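Local coordinates for uncharacterized protein conserved in bacteria (PDB 4FZQ) that acts as a surface antigen mediating host cell attachment in Streptococcus suis, a process in which its G5 domain probably takes part, at residues Lys17-Asp23 and Asn70-Gly76; Lys41-Gln47 and Asn59-Val65. The protein carries 1 engineered substitution. All coordinates share one frame; numbering follows the deposited sequence.

The two contacts belong to two separate three-stranded sheets of one elongated G5 domain, their centres about 31 Å apart on opposite sides of the chain's centre, and they share no strand. Contact 2 is nested in the chain between the two strands of contact 1: strand 55-66 is followed directly by strand 71-75. Contact 1 is parallel, long-range in sequence and partly buried, with ion pairs on both faces and an isoleucine under an arginine. Contact 2 is an antiparallel hairpin at the surface, which has a bulge, a leucine on a tyrosine face and a bridging water, and whose lysine and glutamate stay beyond salt-bridge distance. Both sheets are continued or joined by neighbouring subunits.

Contact 1: Lys17-Asp23 and Asn70-Gly76; sequences KEEIRYD and NRILVKG
Strands 18-22 and 71-75 run parallel with axes 4.6 Å apart at closest approach, Glu18 to Tyr22 facing Arg71 to Lys75 one by one. Six backbone hydrogen bonds zigzag between them: Lys17 O, Glu19 O and Arg21 O accept from Arg71 N, Leu73 N and Lys75 N, and the carbonyls of Arg71, Leu73 and Lys75 accept from Glu19 N, Arg21 N and Asp23 N. Glu18 and Arg71 extend side by side from one face and close a salt bridge of 2.8 Å between Glu18 OE2 and Arg71 NE. With CG of Glu18 trans to its backbone N (chi1 -164°), the carboxylate reaches the edge of the guanidinium, offering its anti lone pair; the two planes are 37° apart and the hydrogen bond is well bent, 138° at the hydrogen. On the same face Ile20 lies alongside Leu73, and Ile20 CG2 rests on Lys75 CD at 3.7 Å, while the lysine's amine goes on to Glu79. The other face carries a salt bridge within one strand, Arg21 NH2 meeting Glu19 OE1 at 2.7 Å from above the carboxylate plane. Weaker bonds to OE2 help fix the guanidinium, and Ile72 CG2 lies under one of its faces, 4.0 Å from Arg21 NE. Lys30 of the second subunit pairs with the same Glu19 carboxylate, so two cations probably favour its charged form. Farther along, Val74 CG1 packs on Asp23 CB at 3.5 Å, and the Tyr22 ring turns its edge to Gly76, CE1 to C 3.3 Å. Strand 71-75 is the middle of a three-stranded mixed sheet of the G5 domain: strand 31-35 runs antiparallel along its other edge, bonded to the backbone of Ile72 and Val74, whereas strand 18-22 is outermost within the chain and passes backbone hydrogen bonds from Glu18 and Ile20 to the second subunit.

Contact 2: Lys41-Gln47 and Asn59-Val65; sequences KKVSVYQ and NLLSETV
Asn59 and Gln47 begin the pairing of this antiparallel beta hairpin, strands 41-50 and 55-66 of the G5 domain, whose regular register is broken by a classic beta bulge. The Asn59-Gln47 pair is hydrogen-bonded in both directions, each N-H meeting the partner oxygen in its carbonyl plane. Leu60 then lays CD1 over one face of the Tyr46 ring, a CH-pi contact 4.0 Å from the centroid and 24° off the normal. The same methyl reaches back to Ser44 CB at 3.7 Å, so one methyl touches both the serine and the tyrosine. Leu61 is the extra residue of the bulge, its psi of -40° departing from extended values, as expected at the first position of a classic bulge. Both Leu61 and Ser62 face Val45: Leu61 N bonds to Val45 O at 2.7 Å, Ser62 N only weakly at 3.4 Å to that oxygen. Leu61 CD2 meets Val45 CG1, and both its methyls touch Gln47 CB. Ser62 O accepts from Val45 N, and Ser62 OG, set between its backbone N and carbonyl carbon (chi1 59°), stands beside Val45 CB. A water bonded to this hydroxyl also bonds to Thr64 OG1 and donates to Val43 O, tying three polar groups across the strands. Glu63 comes out on the Ser44 side; its extended chain passes Ser44 OG and crosses Lys42, but Lys42 NZ stays 4.6 Å from Glu63 OE2, an electrostatic neighbour rather than a salt bridge. Thr64 pairs with Val43 through two backbone bonds, Thr64 N to Val43 O being 2.8 Å. Its hydroxyl also bonds to that of Thr64 of the third subunit, and Ser62 to Val65 of this chain pair antiparallel with a strand of that subunit, which carries the sheet across the interface; strand 4-13 flanks the other edge of strand 41-50. At Val65 the side chains just meet, CG2 lying 4.2 Å from Lys42 CG.

Contact 1: Lys17-Asp23 and Asn70-Gly76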
# COMPACT_ATOMS: atom_id res chain seq x y z
N LYS A 17 -12.59 4.48 4.79
CA LYS A 17 -12.30 5.66 5.59
C LYS A 17 -12.72 5.31 7.01
O LYS A 17 -13.78 4.72 7.22
CB LYS A 17 -13.09 6.87 5.10
CG LYS A 17 -12.72 7.33 3.69
CD LYS A 17 -13.54 8.56 3.33
CE LYS A 17 -13.23 9.05 1.93
NZ LYS A 17 -13.69 8.08 0.92
N GLU A 18 -11.89 5.66 7.99
CA GLU A 18 -12.21 5.36 9.37
C GLU A 18 -12.35 6.61 10.21
O GLU A 18 -11.40 7.39 10.37
CB GLU A 18 -11.14 4.46 10.00
CG GLU A 18 -11.58 3.79 11.30
CD GLU A 18 -10.49 2.95 11.95
OE1 GLU A 18 -9.57 3.53 12.56
OE2 GLU A 18 -10.53 1.71 11.84
N GLU A 19 -13.54 6.81 10.77
CA GLU A 19 -13.78 7.96 11.61
C GLU A 19 -13.48 7.60 13.07
O GLU A 19 -13.87 6.54 13.54
CB GLU A 19 -15.24 8.39 11.50
CG GLU A 19 -15.59 9.51 12.44
CD GLU A 19 -17.04 9.94 12.34
OE1 GLU A 19 -17.81 9.31 11.58
OE2 GLU A 19 -17.40 10.92 13.03
N ILE A 20 -12.75 8.47 13.76
CA ILE A 20 -12.47 8.25 15.18
C ILE A 20 -13.38 9.26 15.87
O ILE A 20 -13.29 10.47 15.66
CB ILE A 20 -11.00 8.53 15.57
CG1 ILE A 20 -10.09 7.40 15.09
CG2 ILE A 20 -10.87 8.56 17.09
CD1 ILE A 20 -10.45 5.97 15.46
N ARG A 21 -14.28 8.73 16.69
CA ARG A 21 -15.26 9.55 17.38
C ARG A 21 -15.06 9.41 18.89
O ARG A 21 -14.75 8.32 19.38
CB ARG A 21 -16.63 9.05 16.93
CG ARG A 21 -17.81 9.90 17.27
CD ARG A 21 -19.07 9.33 16.63
NE ARG A 21 -19.06 9.45 15.17
CZ ARG A 21 -20.11 9.20 14.40
NH1 ARG A 21 -21.25 8.80 14.95
NH2 ARG A 21 -20.03 9.35 13.08
N TYR A 22 -15.21 10.50 19.63
CA TYR A 22 -15.05 10.47 21.08
C TYR A 22 -16.38 10.29 21.80
O TYR A 22 -17.38 10.88 21.41
CB TYR A 22 -14.39 11.76 21.60
CG TYR A 22 -14.36 11.88 23.13
CD1 TYR A 22 -13.80 10.87 23.92
CD2 TYR A 22 -14.85 13.02 23.77
CE1 TYR A 22 -13.73 11.00 25.31
CE2 TYR A 22 -14.78 13.16 25.16
CZ TYR A 22 -14.22 12.15 25.93
OH TYR A 22 -14.12 12.28 27.30
N ASP A 23 -16.38 9.47 22.84
CA ASP A 23 -17.58 9.23 23.64
C ASP A 23 -17.13 9.34 25.09
O ASP A 23 -16.33 8.53 25.56
CB ASP A 23 -18.14 7.84 23.35
CG ASP A 23 -19.40 7.53 24.16
OD1 ASP A 23 -20.00 6.45 23.93
OD2 ASP A 23 -19.80 8.36 25.01
N ASN A 70 -18.36 4.86 5.99
CA ASN A 70 -17.29 4.97 6.98
C ASN A 70 -17.29 3.87 8.03
O ASN A 70 -18.33 3.35 8.43
CB ASN A 70 -17.36 6.30 7.74
CG ASN A 70 -16.85 7.47 6.94
OD1 ASN A 70 -16.28 7.32 5.86
ND2 ASN A 70 -17.04 8.68 7.49
N ARG A 71 -16.09 3.53 8.48
CA ARG A 71 -15.91 2.58 9.54
C ARG A 71 -15.84 3.58 10.71
O ARG A 71 -15.11 4.57 10.63
CB ARG A 71 -14.57 1.87 9.36
CG ARG A 71 -14.16 0.94 10.48
CD ARG A 71 -12.82 0.30 10.14
NE ARG A 71 -12.23 -0.40 11.28
CZ ARG A 71 -12.72 -1.52 11.80
NH1 ARG A 71 -13.81 -2.07 11.27
NH2 ARG A 71 -12.12 -2.08 12.84
N ILE A 72 -16.62 3.37 11.75
CA ILE A 72 -16.58 4.31 12.87
C ILE A 72 -15.98 3.69 14.12
O ILE A 72 -16.50 2.69 14.64
CB ILE A 72 -17.99 4.87 13.22
CG1 ILE A 72 -18.47 5.84 12.14
CG2 ILE A 72 -17.94 5.63 14.52
CD1 ILE A 72 -17.55 6.20 10.97
N LEU A 73 -14.89 4.27 14.60
CA LEU A 73 -14.25 3.79 15.81
C LEU A 73 -14.60 4.78 16.93
O LEU A 73 -14.37 5.98 16.79
CB LEU A 73 -12.74 3.71 15.64
CG LEU A 73 -12.04 2.94 16.78
CD1 LEU A 73 -12.35 1.46 16.61
CD2 LEU A 73 -10.54 3.17 16.77
N VAL A 74 -15.17 4.27 18.01
CA VAL A 74 -15.56 5.11 19.14
C VAL A 74 -14.65 4.82 20.33
O VAL A 74 -14.51 3.68 20.75
CB VAL A 74 -17.04 4.85 19.54
CG1 VAL A 74 -17.49 5.87 20.56
CG2 VAL A 74 -17.95 4.92 18.32
N LYS A 75 -14.02 5.86 20.87
CA LYS A 75 -13.12 5.69 22.00
C LYS A 75 -13.38 6.68 23.13
O LYS A 75 -14.10 7.68 22.97
CB LYS A 75 -11.68 5.78 21.53
CG LYS A 75 -11.36 7.05 20.77
CD LYS A 75 -9.92 7.05 20.29
CE LYS A 75 -8.95 7.05 21.45
NZ LYS A 75 -7.54 7.15 20.98
N GLY A 76 -12.75 6.40 24.27
CA GLY A 76 -12.93 7.23 25.44
C GLY A 76 -11.90 8.32 25.64
O GLY A 76 -11.61 8.70 26.77

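Contact 2: Lys41-Gln47 and Asn59-Val65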
# COMPACT_ATOMS: atom_id res chain seq x y z
N LYS A 41 -15.88 3.07 -4.12
CA LYS A 41 -15.64 2.43 -5.40
C LYS A 41 -15.19 3.36 -6.52
O LYS A 41 -15.68 4.48 -6.65
CB LYS A 41 -16.93 1.72 -5.78
CG LYS A 41 -16.81 0.57 -6.74
CD LYS A 41 -18.13 -0.20 -6.78
CE LYS A 41 -18.46 -0.83 -5.42
NZ LYS A 41 -19.72 -1.63 -5.44
N LYS A 42 -14.25 2.89 -7.33
CA LYS A 42 -13.77 3.66 -8.47
C LYS A 42 -13.96 2.75 -9.67
O LYS A 42 -13.21 1.79 -9.86
CB LYS A 42 -12.31 4.03 -8.31
CG LYS A 42 -11.69 4.73 -9.50
CD LYS A 42 -10.23 5.02 -9.19
CE LYS A 42 -9.44 5.39 -10.43
NZ LYS A 42 -7.97 5.30 -10.16
N VAL A 43 -14.98 3.04 -10.48
CA VAL A 43 -15.26 2.23 -11.66
C VAL A 43 -14.84 2.91 -12.95
O VAL A 43 -15.26 4.02 -13.25
CB VAL A 43 -16.76 1.92 -11.77
CG1 VAL A 43 -17.02 1.15 -13.02
CG2 VAL A 43 -17.22 1.14 -10.56
N SER A 44 -13.99 2.23 -13.71
CA SER A 44 -13.53 2.75 -14.98
C SER A 44 -14.09 1.89 -16.10
O SER A 44 -14.10 0.66 -16.01
CB SER A 44 -12.00 2.73 -15.05
OG SER A 44 -11.43 3.49 -14.02
N VAL A 45 -14.58 2.55 -17.14
CA VAL A 45 -15.10 1.83 -18.30
C VAL A 45 -14.07 2.05 -19.40
O VAL A 45 -13.71 3.19 -19.71
CB VAL A 45 -16.45 2.38 -18.78
CG1 VAL A 45 -16.85 1.70 -20.08
CG2 VAL A 45 -17.51 2.15 -17.72
N TYR A 46 -13.57 0.96 -19.96
CA TYR A 46 -12.57 1.04 -21.01
C TYR A 46 -13.11 0.50 -22.31
O TYR A 46 -14.14 -0.18 -22.34
CB TYR A 46 -11.34 0.20 -20.67
CG TYR A 46 -10.54 0.67 -19.48
CD1 TYR A 46 -10.83 0.21 -18.20
CD2 TYR A 46 -9.50 1.58 -19.64
CE1 TYR A 46 -10.09 0.65 -17.10
CE2 TYR A 46 -8.76 2.02 -18.56
CZ TYR A 46 -9.06 1.55 -17.29
OH TYR A 46 -8.32 1.98 -16.21
N GLN A 47 -12.41 0.82 -23.39
CA GLN A 47 -12.79 0.30 -24.70
C GLN A 47 -11.54 -0.26 -25.35
O GLN A 47 -10.54 0.44 -25.50
CB GLN A 47 -13.39 1.35 -25.60
CG GLN A 47 -14.07 0.70 -26.78
CD GLN A 47 -14.67 1.68 -27.74
OE1 GLN A 47 -15.60 1.35 -28.46
NE2 GLN A 47 -14.13 2.89 -27.77
N ASN A 59 -8.85 2.58 -24.74
CA ASN A 59 -9.14 3.94 -24.31
C ASN A 59 -10.00 3.89 -23.05
O ASN A 59 -10.79 2.96 -22.85
CB ASN A 59 -9.90 4.72 -25.38
CG ASN A 59 -9.09 4.99 -26.63
OD1 ASN A 59 -7.88 5.16 -26.58
ND2 ASN A 59 -9.78 5.04 -27.76
N LEU A 60 -9.83 4.91 -22.22
CA LEU A 60 -10.61 5.05 -21.00
C LEU A 60 -11.83 5.88 -21.40
O LEU A 60 -11.69 7.00 -21.87
CB LEU A 60 -9.79 5.80 -19.95
CG LEU A 60 -10.54 6.18 -18.67
CD1 LEU A 60 -10.92 4.91 -17.90
CD2 LEU A 60 -9.67 7.09 -17.81
N LEU A 61 -13.02 5.32 -21.23
CA LEU A 61 -14.24 6.01 -21.59
C LEU A 61 -14.80 6.88 -20.47
O LEU A 61 -15.28 7.99 -20.73
CB LEU A 61 -15.29 4.99 -22.03
CG LEU A 61 -15.55 4.82 -23.53
CD1 LEU A 61 -14.28 5.00 -24.34
CD2 LEU A 61 -16.18 3.45 -23.75
N SER A 62 -14.74 6.38 -19.24
CA SER A 62 -15.25 7.12 -18.09
C SER A 62 -14.71 6.58 -16.79
O SER A 62 -14.27 5.44 -16.69
CB SER A 62 -16.77 7.07 -18.06
OG SER A 62 -17.24 5.74 -18.00
N GLU A 63 -14.77 7.42 -15.76
CA GLU A 63 -14.26 7.08 -14.45
C GLU A 63 -15.24 7.64 -13.41
O GLU A 63 -15.41 8.86 -13.30
CB GLU A 63 -12.87 7.68 -14.31
CG GLU A 63 -12.01 7.14 -13.20
CD GLU A 63 -10.62 7.75 -13.24
OE1 GLU A 63 -9.86 7.43 -14.18
OE2 GLU A 63 -10.29 8.57 -12.35
N THR A 64 -15.87 6.74 -12.68
CA THR A 64 -16.86 7.09 -11.66
C THR A 64 -16.37 6.75 -10.26
O THR A 64 -16.00 5.62 -9.99
CB THR A 64 -18.16 6.33 -11.91
OG1 THR A 64 -18.66 6.65 -13.21
CG2 THR A 64 -19.20 6.68 -10.85
N VAL A 65 -16.39 7.73 -9.37
CA VAL A 65 -15.96 7.50 -8.00
C VAL A 65 -17.16 7.61 -7.07
O VAL A 65 -17.81 8.65 -7.01
CB VAL A 65 -14.89 8.53 -7.57
CG1 VAL A 65 -14.69 8.47 -6.07
CG2 VAL A 65 -13.58 8.22 -8.27
O HOH W 1 -17.04 5.32 -15.10
O HOH W 2 -9.53 5.04 -13.94